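Lysine-sensitive aspartokinase 3 (Escherichia coli, PDB 2J0W) catalyses the ATP-dependent phosphorylation of L-aspartate to 4-phospho-L-aspartate, the first step of lysine biosynthesis, and is feedback-inhibited by lysine. Local coordinates at residues A40-A52 with K63-L75. Numbering follows the deposited sequence.
Sequences ASAGITNLLVALA and KLDAIRNIQFAIL. With ASP (aspartic acid), chain B.
Ile67 fits as a knob into a hole on helix 44-51, formed by Ile44, Leu47, Leu48 and Leu51. With CG1 anti to the carbonyl carbon and the chain extended at chi2 (-179°), its CD1 reaches to 3.4 Å from Leu48 CD2 and 3.6 Å from Leu51 CD1. The Leu51 branch meets it tip to tip, whereas Leu48 crosses it at about a right angle. Leu47 runs past in the opposite direction, its CB 3.7 Å from Ile67 CG1, and forks over its neighbours: CD1 rests on the small methyl of Ala66, and CD2 lies 3.6 Å from Lys63 CD. A lysine suits this partly exposed position because its methylenes, bent at chi2 (-71°), serve as an apolar arm along Leu47, Ala50 and Leu51, while the ammonium group makes a weak, long ion pair with Glu59. Leu51 also uses CD1 against Leu64 CD2.

Toward the N-terminal end of helix 44-51, Ile44 CD1 packs on Ile70 CD1 at 4.0 Å and meets the amide nitrogen of Gln71, NE2, at 3.3 Å. Ser41 touches Ile70 CG2 with its CB, and the Ser41 hydroxyl OG is hydrogen-bonded to Val14 O. The type II turn from Ser41 to Ile44 places Gly43 at the N-cap with a positive phi, where a side chain would jam against the preceding carbonyl oxygen.

The helices run nearly antiparallel, at 154° with axes 9.6 Å apart; Leu48 also touches Leu114 of helix 108-131, and Leu64 touches Ile95 of helix 82-102. From the side of helix 44-51 turned away from this interface, Thr45 OG1 accepts a hydrogen bond of 3.0 Å from N of the bound aspartate. Helix 63-75 thus backs helix 44-51, which brings Thr45 to the aspartate site of the amino acid kinase fold.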
ATOM      1  N   ALA A  40      11.464   6.907  35.627  1.00 42.21           N
ATOM      2  CA  ALA A  40      12.228   6.321  36.711  1.00 36.29           C
ATOM      3  C   ALA A  40      13.689   6.525  36.346  1.00 35.27           C
ATOM      4  O   ALA A  40      14.020   6.776  35.186  1.00 36.40           O
ATOM      5  CB  ALA A  40      11.904   4.838  36.834  1.00 37.46           C
ATOM      6  N   SER A  41      14.569   6.411  37.328  1.00 34.31           N
ATOM      7  CA  SER A  41      15.993   6.584  37.071  1.00 36.54           C
ATOM      8  C   SER A  41      16.533   5.563  36.071  1.00 35.44           C
ATOM      9  O   SER A  41      16.054   4.435  35.997  1.00 36.28           O
ATOM     10  CB  SER A  41      16.763   6.497  38.384  1.00 35.78           C
ATOM     11  OG  SER A  41      16.281   7.476  39.290  1.00 40.30           O
ATOM     12  N   ALA A  42      17.529   5.979  35.295  1.00 36.95           N
ATOM     13  CA  ALA A  42      18.143   5.126  34.286  1.00 35.12           C
ATOM     14  C   ALA A  42      18.324   3.710  34.806  1.00 38.52           C
ATOM     15  O   ALA A  42      18.754   3.526  35.945  1.00 41.55           O
ATOM     16  CB  ALA A  42      19.484   5.698  33.881  1.00 36.56           C
ATOM     17  N   GLY A  43      17.979   2.721  33.981  1.00 38.73           N
ATOM     18  CA  GLY A  43      18.129   1.322  34.361  1.00 37.79           C
ATOM     19  C   GLY A  43      17.014   0.683  35.182  1.00 41.94           C
ATOM     20  O   GLY A  43      16.787  -0.524  35.087  1.00 43.86           O
ATOM     21  N   ILE A  44      16.317   1.474  35.993  1.00 40.89           N
ATOM     22  CA  ILE A  44      15.252   0.935  36.825  1.00 42.99           C
ATOM     23  C   ILE A  44      14.195   0.158  36.045  1.00 45.17           C
ATOM     24  O   ILE A  44      13.943  -1.011  36.332  1.00 47.75           O
ATOM     25  CB  ILE A  44      14.558   2.055  37.656  1.00 45.07           C
ATOM     26  CG1 ILE A  44      15.515   2.556  38.734  1.00 55.14           C
ATOM     27  CG2 ILE A  44      13.311   1.520  38.350  1.00 38.08           C
ATOM     28  CD1 ILE A  44      15.978   1.450  39.697  1.00 54.10           C
ATOM     29  N   THR A  45      13.587   0.789  35.048  1.00 45.82           N
ATOM     30  CA  THR A  45      12.544   0.117  34.286  1.00 41.66           C
ATOM     31  C   THR A  45      12.985  -1.207  33.677  1.00 36.84           C
ATOM     32  O   THR A  45      12.228  -2.178  33.725  1.00 34.74           O
ATOM     33  CB  THR A  45      11.956   1.047  33.197  1.00 42.10           C
ATOM     34  OG1 THR A  45      11.297   2.150  33.835  1.00 45.72           O
ATOM     35  CG2 THR A  45      10.930   0.301  32.334  1.00 28.92           C
ATOM     36  N   ASN A  46      14.192  -1.262  33.110  1.00 36.40           N
ATOM     37  CA  ASN A  46      14.672  -2.522  32.525  1.00 36.63           C
ATOM     38  C   ASN A  46      14.837  -3.573  33.634  1.00 35.59           C
ATOM     39  O   ASN A  46      14.492  -4.743  33.459  1.00 33.45           O
ATOM     40  CB  ASN A  46      16.021  -2.361  31.811  1.00 34.04           C
ATOM     41  CG  ASN A  46      15.966  -1.402  30.625  1.00 45.65           C
ATOM     42  OD1 ASN A  46      14.955  -1.292  29.923  1.00 38.36           O
ATOM     43  ND2 ASN A  46      17.077  -0.720  30.386  1.00 34.56           N
ATOM     44  N   LEU A  47      15.371  -3.163  34.773  1.00 35.62           N
ATOM     45  CA  LEU A  47      15.542  -4.117  35.858  1.00 43.41           C
ATOM     46  C   LEU A  47      14.163  -4.648  36.240  1.00 43.53           C
ATOM     47  O   LEU A  47      13.937  -5.868  36.270  1.00 42.75           O
ATOM     48  CB  LEU A  47      16.229  -3.448  37.054  1.00 44.81           C
ATOM     49  CG  LEU A  47      17.740  -3.274  36.825  1.00 48.03           C
ATOM     50  CD1 LEU A  47      18.379  -2.421  37.926  1.00 43.78           C
ATOM     51  CD2 LEU A  47      18.383  -4.660  36.767  1.00 42.01           C
ATOM     52  N   LEU A  48      13.243  -3.719  36.488  1.00 42.85           N
ATOM     53  CA  LEU A  48      11.870  -4.046  36.863  1.00 42.18           C
ATOM     54  C   LEU A  48      11.179  -4.943  35.848  1.00 43.29           C
ATOM     55  O   LEU A  48      10.427  -5.845  36.224  1.00 43.79           O
ATOM     56  CB  LEU A  48      11.056  -2.768  37.058  1.00 35.89           C
ATOM     57  CG  LEU A  48      11.429  -2.018  38.338  1.00 37.03           C
ATOM     58  CD1 LEU A  48      10.617  -0.752  38.452  1.00 22.72           C
ATOM     59  CD2 LEU A  48      11.182  -2.924  39.553  1.00 35.27           C
ATOM     60  N   VAL A  49      11.434  -4.709  34.567  1.00 41.46           N
ATOM     61  CA  VAL A  49      10.820  -5.530  33.537  1.00 41.93           C
ATOM     62  C   VAL A  49      11.422  -6.938  33.559  1.00 44.60           C
ATOM     63  O   VAL A  49      10.715  -7.930  33.377  1.00 46.55           O
ATOM     64  CB  VAL A  49      11.002  -4.890  32.140  1.00 41.23           C
ATOM     65  CG1 VAL A  49      10.741  -5.922  31.041  1.00 28.42           C
ATOM     66  CG2 VAL A  49      10.047  -3.711  31.993  1.00 34.34           C
ATOM     67  N   ALA A  50      12.722  -7.036  33.797  1.00 43.89           N
ATOM     68  CA  ALA A  50      13.352  -8.346  33.834  1.00 48.59           C
ATOM     69  C   ALA A  50      12.786  -9.156  34.999  1.00 49.86           C
ATOM     70  O   ALA A  50      12.690 -10.382  34.921  1.00 50.73           O
ATOM     71  CB  ALA A  50      14.847  -8.204  33.982  1.00 52.23           C
ATOM     72  N   LEU A  51      12.418  -8.466  36.080  1.00 46.05           N
ATOM     73  CA  LEU A  51      11.858  -9.133  37.250  1.00 43.22           C
ATOM     74  C   LEU A  51      10.408  -9.575  37.034  1.00 44.72           C
ATOM     75  O   LEU A  51       9.973 -10.591  37.579  1.00 44.89           O
ATOM     76  CB  LEU A  51      11.939  -8.222  38.458  1.00 40.81           C
ATOM     77  CG  LEU A  51      13.330  -8.031  39.049  1.00 45.92           C
ATOM     78  CD1 LEU A  51      13.291  -6.898  40.069  1.00 45.17           C
ATOM     79  CD2 LEU A  51      13.794  -9.334  39.691  1.00 47.25           C
ATOM     80  N   ALA A  52       9.665  -8.822  36.230  1.00 43.57           N
ATOM     81  CA  ALA A  52       8.284  -9.174  35.952  1.00 41.36           C
ATOM     82  C   ALA A  52       8.229 -10.327  34.958  1.00 39.97           C
ATOM     83  O   ALA A  52       7.159 -10.788  34.583  1.00 43.51           O
ATOM     84  CB  ALA A  52       7.522  -7.966  35.412  1.00 41.91           C
ATOM     85  N   LYS A  63      18.975  -8.509  40.724  1.00 52.72           N
ATOM     86  CA  LYS A  63      18.173  -7.409  40.203  1.00 52.31           C
ATOM     87  C   LYS A  63      17.622  -6.521  41.312  1.00 50.46           C
ATOM     88  O   LYS A  63      17.677  -5.292  41.218  1.00 50.89           O
ATOM     89  CB  LYS A  63      17.008  -7.933  39.369  1.00 49.77           C
ATOM     90  CG  LYS A  63      17.397  -8.888  38.279  1.00 45.22           C
ATOM     91  CD  LYS A  63      18.143  -8.238  37.129  1.00 40.65           C
ATOM     92  CE  LYS A  63      18.158  -9.231  35.965  1.00 42.70           C
ATOM     93  NZ  LYS A  63      18.958  -8.802  34.807  1.00 45.39           N
ATOM     94  N   LEU A  64      17.090  -7.139  42.362  1.00 46.33           N
ATOM     95  CA  LEU A  64      16.532  -6.364  43.459  1.00 44.52           C
ATOM     96  C   LEU A  64      17.608  -5.526  44.118  1.00 47.46           C
ATOM     97  O   LEU A  64      17.336  -4.441  44.632  1.00 51.85           O
ATOM     98  CB  LEU A  64      15.874  -7.288  44.483  1.00 43.12           C
ATOM     99  CG  LEU A  64      14.723  -8.129  43.903  1.00 48.01           C
ATOM    100  CD1 LEU A  64      14.315  -9.199  44.890  1.00 48.29           C
ATOM    101  CD2 LEU A  64      13.539  -7.231  43.564  1.00 38.18           C
ATOM    102  N   ASP A  65      18.843  -6.010  44.099  1.00 47.31           N
ATOM    103  CA  ASP A  65      19.907  -5.248  44.717  1.00 50.08           C
ATOM    104  C   ASP A  65      20.359  -4.112  43.820  1.00 48.89           C
ATOM    105  O   ASP A  65      20.661  -3.007  44.289  1.00 47.41           O
ATOM    106  CB  ASP A  65      21.088  -6.143  45.058  1.00 62.59           C
ATOM    107  CG  ASP A  65      21.163  -6.453  46.538  1.00 79.84           C
ATOM    108  OD1 ASP A  65      20.977  -5.521  47.356  1.00 78.66           O
ATOM    109  OD2 ASP A  65      21.419  -7.624  46.884  1.00 91.16           O
ATOM    110  N   ALA A  66      20.418  -4.380  42.525  1.00 45.25           N
ATOM    111  CA  ALA A  66      20.809  -3.334  41.600  1.00 43.44           C
ATOM    112  C   ALA A  66      19.733  -2.240  41.737  1.00 45.67           C
ATOM    113  O   ALA A  66      20.020  -1.048  41.651  1.00 47.85           O
ATOM    114  CB  ALA A  66      20.873  -3.890  40.163  1.00 24.66           C
ATOM    115  N   ILE A  67      18.492  -2.648  41.974  1.00 44.94           N
ATOM    116  CA  ILE A  67      17.417  -1.681  42.141  1.00 48.59           C
ATOM    117  C   ILE A  67      17.583  -0.908  43.452  1.00 50.91           C
ATOM    118  O   ILE A  67      17.472   0.323  43.466  1.00 52.51           O
ATOM    119  CB  ILE A  67      16.031  -2.369  42.099  1.00 47.32           C
ATOM    120  CG1 ILE A  67      15.746  -2.819  40.664  1.00 32.46           C
ATOM    121  CG2 ILE A  67      14.944  -1.426  42.616  1.00 33.93           C
ATOM    122  CD1 ILE A  67      14.411  -3.489  40.496  1.00 36.49           C
ATOM    123  N   ARG A  68      17.852  -1.613  44.550  1.00 48.28           N
ATOM    124  CA  ARG A  68      18.042  -0.923  45.825  1.00 48.84           C
ATOM    125  C   ARG A  68      19.272  -0.006  45.809  1.00 49.73           C
ATOM    126  O   ARG A  68      19.234   1.098  46.362  1.00 51.78           O
ATOM    127  CB  ARG A  68      18.178  -1.916  46.985  1.00 52.77           C
ATOM    128  CG  ARG A  68      18.778  -1.267  48.233  1.00 54.87           C
ATOM    129  CD  ARG A  68      18.961  -2.219  49.396  1.00 57.91           C
ATOM    130  NE  ARG A  68      17.779  -2.268  50.247  1.00 75.54           N
ATOM    131  CZ  ARG A  68      16.719  -3.035  50.016  1.00 84.17           C
ATOM    132  NH1 ARG A  68      16.694  -3.829  48.953  1.00 86.70           N
ATOM    133  NH2 ARG A  68      15.683  -3.009  50.846  1.00 84.19           N
ATOM    134  N   ASN A  69      20.365  -0.449  45.194  1.00 44.89           N
ATOM    135  CA  ASN A  69      21.547   0.399  45.159  1.00 46.78           C
ATOM    136  C   ASN A  69      21.192   1.766  44.575  1.00 48.28           C
ATOM    137  O   ASN A  69      21.256   2.778  45.271  1.00 49.31           O
ATOM    138  CB  ASN A  69      22.665  -0.251  44.341  1.00 47.87           C
ATOM    139  CG  ASN A  69      23.320  -1.434  45.062  1.00 56.14           C
ATOM    140  OD1 ASN A  69      24.080  -2.191  44.453  1.00 57.65           O
ATOM    141  ND2 ASN A  69      23.034  -1.592  46.357  1.00 50.75           N
ATOM    142  N   ILE A  70      20.801   1.783  43.304  1.00 47.42           N
ATOM    143  CA  ILE A  70      20.439   3.021  42.608  1.00 48.60           C
ATOM    144  C   ILE A  70      19.618   4.003  43.453  1.00 48.63           C
ATOM    145  O   ILE A  70      19.845   5.214  43.411  1.00 46.47           O
ATOM    146  CB  ILE A  70      19.670   2.701  41.288  1.00 46.82           C
ATOM    147  CG1 ILE A  70      20.644   2.135  40.254  1.00 35.66           C
ATOM    148  CG2 ILE A  70      18.988   3.948  40.745  1.00 34.80           C
ATOM    149  CD1 ILE A  70      19.969   1.584  39.025  1.00 22.54           C
ATOM    150  N   GLN A  71      18.675   3.472  44.223  1.00 51.12           N
ATOM    151  CA  GLN A  71      17.819   4.293  45.070  1.00 53.26           C
ATOM    152  C   GLN A  71      18.557   4.840  46.278  1.00 54.33           C
ATOM    153  O   GLN A  71      18.293   5.959  46.717  1.00 55.08           O
ATOM    154  CB  GLN A  71      16.610   3.489  45.559  1.00 49.63           C
ATOM    155  CG  GLN A  71      15.776   2.916  44.448  1.00 49.83           C
ATOM    156  CD  GLN A  71      15.444   3.945  43.402  1.00 50.65           C
ATOM    157  OE1 GLN A  71      15.021   5.051  43.721  1.00 63.98           O
ATOM    158  NE2 GLN A  71      15.633   3.589  42.140  1.00 57.51           N
ATOM    159  N   PHE A  72      19.468   4.052  46.838  1.00 53.68           N
ATOM    160  CA  PHE A  72      20.198   4.525  48.002  1.00 55.43           C
ATOM    161  C   PHE A  72      21.330   5.476  47.630  1.00 55.53           C
ATOM    162  O   PHE A  72      21.730   6.311  48.434  1.00 55.78           O
ATOM    163  CB  PHE A  72      20.693   3.340  48.839  1.00 54.53           C
ATOM    164  CG  PHE A  72      19.645   2.801  49.783  1.00 57.58           C
ATOM    165  CD1 PHE A  72      18.435   2.316  49.295  1.00 58.61           C
ATOM    166  CD2 PHE A  72      19.847   2.819  51.160  1.00 56.08           C
ATOM    167  CE1 PHE A  72      17.439   1.861  50.162  1.00 55.31           C
ATOM    168  CE2 PHE A  72      18.855   2.365  52.036  1.00 56.75           C
ATOM    169  CZ  PHE A  72      17.648   1.885  51.530  1.00 52.80           C
ATOM    170  N   ALA A  73      21.828   5.376  46.404  1.00 54.56           N
ATOM    171  CA  ALA A  73      22.888   6.275  45.970  1.00 56.14           C
ATOM    172  C   ALA A  73      22.372   7.694  46.163  1.00 62.45           C
ATOM    173  O   ALA A  73      23.118   8.599  46.548  1.00 66.55           O
ATOM    174  CB  ALA A  73      23.213   6.038  44.509  1.00 45.66           C
ATOM    175  N   ILE A  74      21.081   7.871  45.890  1.00 61.58           N
ATOM    176  CA  ILE A  74      20.405   9.158  46.009  1.00 59.61           C
ATOM    177  C   ILE A  74      20.002   9.452  47.445  1.00 63.02           C
ATOM    178  O   ILE A  74      20.196  10.557  47.946  1.00 64.36           O
ATOM    179  CB  ILE A  74      19.127   9.164  45.180  1.00 53.51           C
ATOM    180  CG1 ILE A  74      19.464   9.009  43.699  1.00 44.89           C
ATOM    181  CG2 ILE A  74      18.337  10.425  45.472  1.00 48.12           C
ATOM    182  CD1 ILE A  74      18.287   8.565  42.882  1.00 41.75           C
ATOM    183  N   LEU A  75      19.410   8.447  48.079  1.00 64.70           N
ATOM    184  CA  LEU A  75      18.933   8.514  49.450  1.00 66.03           C
ATOM    185  C   LEU A  75      20.015   8.958  50.439  1.00 68.13           C
ATOM    186  O   LEU A  75      19.814   9.888  51.218  1.00 68.08           O
ATOM    187  CB  LEU A  75      18.407   7.132  49.845  1.00 67.77           C
ATOM    188  CG  LEU A  75      17.531   7.026  51.088  1.00 69.69           C
ATOM    189  CD1 LEU A  75      16.225   7.784  50.859  1.00 59.73           C
ATOM    190  CD2 LEU A  75      17.257   5.558  51.382  1.00 74.13           C
TER
HETATM  191  N   ASP B 502      10.152   4.583  32.471  1.00 42.44           N
HETATM  192  CA  ASP B 502       9.599   4.082  31.215  1.00 41.90           C
HETATM  193  C   ASP B 502      10.764   3.420  30.449  1.00 39.52           C
HETATM  194  O   ASP B 502      11.856   3.264  31.049  1.00 41.29           O
HETATM  195  CB  ASP B 502       8.925   5.254  30.437  1.00 43.10           C
HETATM  196  CG  ASP B 502       9.854   6.359  29.888  1.00 49.88           C
HETATM  197  OD1 ASP B 502      11.104   6.252  30.089  1.00 40.29           O
HETATM  198  OD2 ASP B 502       9.338   7.349  29.252  1.00 53.01           O
HETATM  199  OXT ASP B 502      10.582   3.093  29.226  1.00 42.23           O